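Mannuronan C5-epimerase (Pseudomonas syringae pv. tomato, PDB 4NK6) converts beta-D-mannuronate residues of the polysaccharide alginate to alpha-L-guluronate in the periplasm and helps channel the new polymer safely to the outer membrane. Local coordinates at residues V95-Q98 with D99-K102; I296-S299 with R300-N304. One frame throughout, in Å; residues are numbered along the deposited sequence.

Contact 1 of 2, residues V95-Q98 with D99-K102; sequences VNLQ and DLVK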
ATOM      1  N   VAL A  95     -24.013  -6.128  -8.776  1.00 48.15           N
ATOM      2  CA  VAL A  95     -24.421  -4.807  -9.236  1.00 50.47           C
ATOM      3  C   VAL A  95     -23.219  -4.111  -9.872  1.00 48.25           C
ATOM      4  O   VAL A  95     -22.151  -4.046  -9.264  1.00 43.54           O
ATOM      5  CB  VAL A  95     -24.934  -3.933  -8.057  1.00 46.00           C
ATOM      6  CG1 VAL A  95     -25.099  -2.477  -8.488  1.00 42.31           C
ATOM      7  CG2 VAL A  95     -26.237  -4.483  -7.505  1.00 44.35           C
ATOM      8  N   ASN A  96     -23.378  -3.613 -11.097  1.00 43.27           N
ATOM      9  CA  ASN A  96     -22.335  -2.786 -11.707  1.00 46.85           C
ATOM     10  C   ASN A  96     -22.657  -1.286 -11.605  1.00 44.47           C
ATOM     11  O   ASN A  96     -23.754  -0.915 -11.196  1.00 44.68           O
ATOM     12  CB  ASN A  96     -21.997  -3.242 -13.145  1.00 43.44           C
ATOM     13  CG  ASN A  96     -23.181  -3.162 -14.100  1.00 51.52           C
ATOM     14  OD1 ASN A  96     -23.908  -2.166 -14.129  1.00 54.14           O
ATOM     15  ND2 ASN A  96     -23.366  -4.214 -14.906  1.00 46.82           N
ATOM     16  N   LEU A  97     -21.699  -0.428 -11.942  1.00 45.04           N
ATOM     17  CA  LEU A  97     -21.906   1.014 -11.788  1.00 43.93           C
ATOM     18  C   LEU A  97     -23.070   1.523 -12.651  1.00 47.56           C
ATOM     19  O   LEU A  97     -23.810   2.424 -12.239  1.00 48.97           O
ATOM     20  CB  LEU A  97     -20.623   1.792 -12.088  1.00 41.84           C
ATOM     21  CG  LEU A  97     -20.674   3.322 -11.957  1.00 43.09           C
ATOM     22  CD1 LEU A  97     -21.185   3.754 -10.586  1.00 42.89           C
ATOM     23  CD2 LEU A  97     -19.296   3.907 -12.204  1.00 41.24           C
ATOM     24  N   GLN A  98     -23.246   0.931 -13.833  1.00 43.98           N
ATOM     25  CA  GLN A  98     -24.351   1.315 -14.702  1.00 46.75           C
ATOM     26  C   GLN A  98     -25.698   0.984 -14.056  1.00 51.21           C
ATOM     27  O   GLN A  98     -26.669   1.725 -14.235  1.00 49.51           O
ATOM     28  CB  GLN A  98     -24.229   0.693 -16.106  1.00 47.71           C
ATOM     29  CG  GLN A  98     -23.234   1.416 -17.019  1.00 47.16           C
ATOM     30  CD  GLN A  98     -21.825   1.422 -16.442  1.00 47.11           C
ATOM     31  OE1 GLN A  98     -21.350   0.398 -15.954  1.00 44.09           O
ATOM     32  NE2 GLN A  98     -21.159   2.579 -16.473  1.00 45.73           N
ATOM     33  N   ASP A  99     -25.749  -0.113 -13.300  1.00 50.35           N
ATOM     34  CA  ASP A  99     -26.975  -0.493 -12.591  1.00 47.93           C
ATOM     35  C   ASP A  99     -27.306   0.537 -11.505  1.00 44.68           C
ATOM     36  O   ASP A  99     -28.461   0.926 -11.333  1.00 45.61           O
ATOM     37  CB  ASP A  99     -26.849  -1.889 -11.966  1.00 48.10           C
ATOM     38  CG  ASP A  99     -26.677  -2.997 -13.002  1.00 54.63           C
ATOM     39  OD1 ASP A  99     -27.297  -2.930 -14.086  1.00 53.44           O
ATOM     40  OD2 ASP A  99     -25.915  -3.950 -12.721  1.00 56.34           O
ATOM     41  N   LEU A 100     -26.287   0.978 -10.770  1.00 44.93           N
ATOM     42  CA  LEU A 100     -26.472   1.989  -9.728  1.00 41.87           C
ATOM     43  C   LEU A 100     -27.042   3.286 -10.286  1.00 49.94           C
ATOM     44  O   LEU A 100     -27.923   3.900  -9.682  1.00 51.83           O
ATOM     45  CB  LEU A 100     -25.138   2.313  -9.047  1.00 45.52           C
ATOM     46  CG  LEU A 100     -24.524   1.332  -8.056  1.00 46.70           C
ATOM     47  CD1 LEU A 100     -23.229   1.926  -7.492  1.00 47.03           C
ATOM     48  CD2 LEU A 100     -25.505   1.000  -6.942  1.00 39.79           C
ATOM     49  N   VAL A 101     -26.515   3.714 -11.429  1.00 47.01           N
ATOM     50  CA  VAL A 101     -26.927   4.978 -12.030  1.00 51.08           C
ATOM     51  C   VAL A 101     -28.416   4.949 -12.381  1.00 53.63           C
ATOM     52  O   VAL A 101     -29.137   5.926 -12.167  1.00 53.52           O
ATOM     53  CB  VAL A 101     -26.078   5.318 -13.273  1.00 55.24           C
ATOM     54  CG1 VAL A 101     -26.603   6.568 -13.959  1.00 55.33           C
ATOM     55  CG2 VAL A 101     -24.609   5.500 -12.879  1.00 46.98           C
ATOM     56  N   LYS A 102     -28.876   3.810 -12.891  1.00 53.45           N
ATOM     57  CA  LYS A 102     -30.283   3.641 -13.219  1.00 55.24           C
ATOM     58  C   LYS A 102     -31.174   3.718 -11.977  1.00 55.25           C
ATOM     59  O   LYS A 102     -32.281   4.247 -12.035  1.00 58.49           O
ATOM     60  CB  LYS A 102     -30.517   2.309 -13.950  1.00 59.28           C
ATOM     61  CG  LYS A 102     -29.925   2.239 -15.354  1.00 62.48           C
ATOM     62  CD  LYS A 102     -30.206   0.885 -16.028  1.00 61.98           C
ATOM     63  CE  LYS A 102     -29.332   0.671 -17.267  1.00 61.35           C
ATOM     64  NZ  LYS A 102     -29.689  -0.569 -18.049  1.00 66.47           N
TER

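Contact 2 of 2, residues I296-S299 with R300-N304; sequences IIIS and REVDN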
ATOM      1  N   ILE A 296       8.586   2.475  -0.920  1.00 25.77           N
ATOM      2  CA  ILE A 296       7.984   1.227  -0.476  1.00 27.89           C
ATOM      3  C   ILE A 296       8.418   0.955   0.954  1.00 29.88           C
ATOM      4  O   ILE A 296       9.608   0.977   1.262  1.00 30.01           O
ATOM      5  CB  ILE A 296       8.425   0.044  -1.376  1.00 30.61           C
ATOM      6  CG1 ILE A 296       8.010   0.277  -2.838  1.00 28.54           C
ATOM      7  CG2 ILE A 296       7.868  -1.269  -0.856  1.00 25.90           C
ATOM      8  CD1 ILE A 296       8.421  -0.871  -3.776  1.00 29.94           C
ATOM      9  N   ILE A 297       7.459   0.718   1.841  1.00 31.03           N
ATOM     10  CA  ILE A 297       7.799   0.394   3.225  1.00 26.81           C
ATOM     11  C   ILE A 297       6.841  -0.657   3.773  1.00 28.67           C
ATOM     12  O   ILE A 297       5.634  -0.507   3.675  1.00 31.56           O
ATOM     13  CB  ILE A 297       7.828   1.661   4.161  1.00 29.87           C
ATOM     14  CG1 ILE A 297       7.972   1.242   5.632  1.00 31.40           C
ATOM     15  CG2 ILE A 297       6.562   2.525   3.978  1.00 25.08           C
ATOM     16  CD1 ILE A 297       8.179   2.418   6.650  1.00 28.49           C
ATOM     17  N   ILE A 298       7.380  -1.737   4.321  1.00 27.40           N
ATOM     18  CA  ILE A 298       6.552  -2.662   5.078  1.00 26.27           C
ATOM     19  C   ILE A 298       6.920  -2.500   6.549  1.00 32.05           C
ATOM     20  O   ILE A 298       8.100  -2.398   6.894  1.00 32.27           O
ATOM     21  CB  ILE A 298       6.706  -4.116   4.601  1.00 27.41           C
ATOM     22  CG1 ILE A 298       8.109  -4.661   4.898  1.00 29.91           C
ATOM     23  CG2 ILE A 298       6.412  -4.214   3.095  1.00 27.77           C
ATOM     24  CD1 ILE A 298       8.314  -6.090   4.394  1.00 28.75           C
ATOM     25  N   SER A 299       5.910  -2.430   7.414  1.00 29.78           N
ATOM     26  CA  SER A 299       6.158  -2.073   8.801  1.00 29.05           C
ATOM     27  C   SER A 299       5.283  -2.836   9.777  1.00 33.62           C
ATOM     28  O   SER A 299       4.068  -2.968   9.584  1.00 33.62           O
ATOM     29  CB  SER A 299       5.972  -0.564   9.003  1.00 29.64           C
ATOM     30  OG  SER A 299       6.165  -0.214  10.358  1.00 33.26           O
ATOM     31  N   ARG A 300       5.930  -3.329  10.825  1.00 31.29           N
ATOM     32  CA  ARG A 300       5.292  -4.017  11.950  1.00 29.00           C
ATOM     33  C   ARG A 300       4.849  -5.431  11.632  1.00 33.02           C
ATOM     34  O   ARG A 300       3.666  -5.699  11.390  1.00 34.85           O
ATOM     35  CB  ARG A 300       4.166  -3.204  12.615  1.00 27.73           C
ATOM     36  CG  ARG A 300       3.741  -3.815  13.962  1.00 34.57           C
ATOM     37  CD  ARG A 300       2.768  -2.946  14.751  1.00 37.76           C
ATOM     38  NE  ARG A 300       3.403  -1.751  15.295  1.00 37.86           N
ATOM     39  CZ  ARG A 300       3.124  -0.508  14.907  1.00 42.04           C
ATOM     40  NH1 ARG A 300       2.200  -0.289  13.976  1.00 37.89           N
ATOM     41  NH2 ARG A 300       3.755   0.519  15.470  1.00 38.68           N
ATOM     42  N   GLU A 301       5.825  -6.330  11.664  1.00 31.01           N
ATOM     43  CA  GLU A 301       5.622  -7.748  11.388  1.00 32.80           C
ATOM     44  C   GLU A 301       4.947  -8.018  10.061  1.00 31.23           C
ATOM     45  O   GLU A 301       4.055  -8.856   9.964  1.00 29.82           O
ATOM     46  CB  GLU A 301       4.858  -8.424  12.528  1.00 35.17           C
ATOM     47  CG  GLU A 301       5.477  -8.164  13.890  1.00 38.15           C
ATOM     48  CD  GLU A 301       4.939  -9.110  14.932  1.00 42.79           C
ATOM     49  OE1 GLU A 301       3.965  -8.743  15.616  1.00 45.51           O
ATOM     50  OE2 GLU A 301       5.478 -10.229  15.043  1.00 41.30           O
ATOM     51  N   VAL A 302       5.364  -7.309   9.025  1.00 36.77           N
ATOM     52  CA  VAL A 302       5.000  -7.752   7.698  1.00 34.44           C
ATOM     53  C   VAL A 302       6.011  -8.834   7.346  1.00 36.20           C
ATOM     54  O   VAL A 302       7.202  -8.557   7.180  1.00 34.73           O
ATOM     55  CB  VAL A 302       4.976  -6.609   6.689  1.00 30.62           C
ATOM     56  CG1 VAL A 302       4.536  -7.136   5.328  1.00 27.38           C
ATOM     57  CG2 VAL A 302       4.011  -5.535   7.170  1.00 29.91           C
ATOM     58  N   ASP A 303       5.531 -10.074   7.279  1.00 35.28           N
ATOM     59  CA  ASP A 303       6.408 -11.240   7.224  1.00 37.18           C
ATOM     60  C   ASP A 303       6.186 -12.091   5.980  1.00 39.86           C
ATOM     61  O   ASP A 303       5.121 -12.036   5.367  1.00 36.22           O
ATOM     62  CB  ASP A 303       6.215 -12.122   8.472  1.00 29.68           C
ATOM     63  CG  ASP A 303       6.605 -11.417   9.762  1.00 41.80           C
ATOM     64  OD1 ASP A 303       7.190 -10.317   9.687  1.00 37.69           O
ATOM     65  OD2 ASP A 303       6.338 -11.970  10.855  1.00 40.15           O
ATOM     66  N   ASN A 304       7.204 -12.876   5.620  1.00 32.73           N
ATOM     67  CA  ASN A 304       7.086 -13.872   4.562  1.00 30.44           C
ATOM     68  C   ASN A 304       6.530 -13.303   3.268  1.00 36.08           C
ATOM     69  O   ASN A 304       5.663 -13.904   2.632  1.00 39.15           O
ATOM     70  CB  ASN A 304       6.225 -15.043   5.052  1.00 33.65           C
ATOM     71  CG  ASN A 304       6.743 -15.624   6.362  1.00 42.63           C
ATOM     72  OD1 ASN A 304       7.954 -15.693   6.580  1.00 48.53           O
ATOM     73  ND2 ASN A 304       5.835 -16.021   7.241  1.00 37.81           N
TER

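Contact 1 of 2, residues V95-Q98 with D99-K102
The carboxylate of Asp99 lies over one face of the Asn96 amide, their planes 20° apart. Asp99 OD2 lies over this face, displaced from the amide carbon toward OD1, with OD2 and Asn96 CG 3.2 Å apart, while the rest of the carboxylate reaches out beyond the oxygen end of the amide. At that end Asn96 OD1 accepts from Asp99 N at 2.9 Å, the donor coming in nearly along the C=O axis. On the amide's nitrogen side, ND2 is held by Tyr94 OH. Asp99 returns the favour: its OD2 takes Asn96 N at 3.0 Å in an almost straight bond (173°), on the anti side of the carboxylate and clearly tilted out of its plane. This is a capping box, with Asn96 at the N-cap of helix 97-103, where strand 93-96 ends. Asn96 chi1 of 61° tucks the amide between its own backbone N and carbonyl carbon, which swings OD1 round to the first turn. Behind the box the helix begins its regular bonding, Leu100 N to Asn96 O at 3.2 Å and Val101 N to Leu97 O at 3.1 Å. The apolar branches gather away from the polar pair: Leu100 CD2 meets Val95 CG1 at 3.8 Å, the two side chains crossing at about a right angle, and Ile53, Ile88 and Ile90 close over this cluster. Chemically, the box satisfies a first-turn N-H that has no preceding helical carbonyl, and the helix start probably favours an anionic carboxylate. Asn96 OD1 and Asp99 OD2, both acceptors, approach to 3.0 Å; the backbone N-H each receives probably pays for this.

Contact 2 of 2, residues I296-S299 with R300-N304
Ile298 and Val302 meet side by side across a tight bend, their beta carbons only 3.7 Å apart and their side chains slanting past one another. The reach of Ile298 continues along its longer branch, CG1-CD1: with chi1 at 67°, CG1 stands between the backbone N and the carbonyl carbon, and the extended chain carries CD1 to 4.0 Å from Val302 CG1. The other methyl of the valine turns to the backbone, where Val302 CG2 lies 3.5 Å from Ser299 O. What brings these two side chains together is the chain between them. Arg300 and Glu301 both have positive phi, 75° and 54°, so the strand leaves its line and folds back; one result is that Arg300 CB lies 3.0 Å from Ser299 O. Here strand 296-299 gives way to the loop leading to strand 306-308, a corner between two faces of the right-handed parallel beta-helix. Strands 269-274 and 320-323 flank it in the adjoining coils, and the Ile298 side chain touches Pro273 on one and Leu322 on the other. The loop limb is pinned by polar partners from the following coil: Val302 N bonds to Ser326 OG, and Val302 O receives Asn329 ND2. Where the strand ends, Ser299 OG is hydrogen-bonded to Asp323, and the Ser299 side chain is about 4 Å from that of His274, the inferred proton acceptor. Past it, the Arg300 guanidinium forms salt bridges through NH1 to Asp275 and through NH2 to Asp407.

Both contacts sit where a strand ends and the chain changes direction, yet they do so in different ways. Contact 1 passes into a helix at one end of the molecule, its centre about 28 Å from that of the chain, and is partly buried; contact 2 passes into a loop well inside the beta-helix, about 11 Å from the chain centre, and is buried. In 95-102 the two halves are tied by reciprocal polar bonds, whereas in 296-304 they meet by apolar packing and the polar groups find their partners outside the two segments, in adjoining coils and in a distant loop. Their nearest atoms are about 29 Å apart, and they share no helix or strand. Only contact 2 borders the proposed active site.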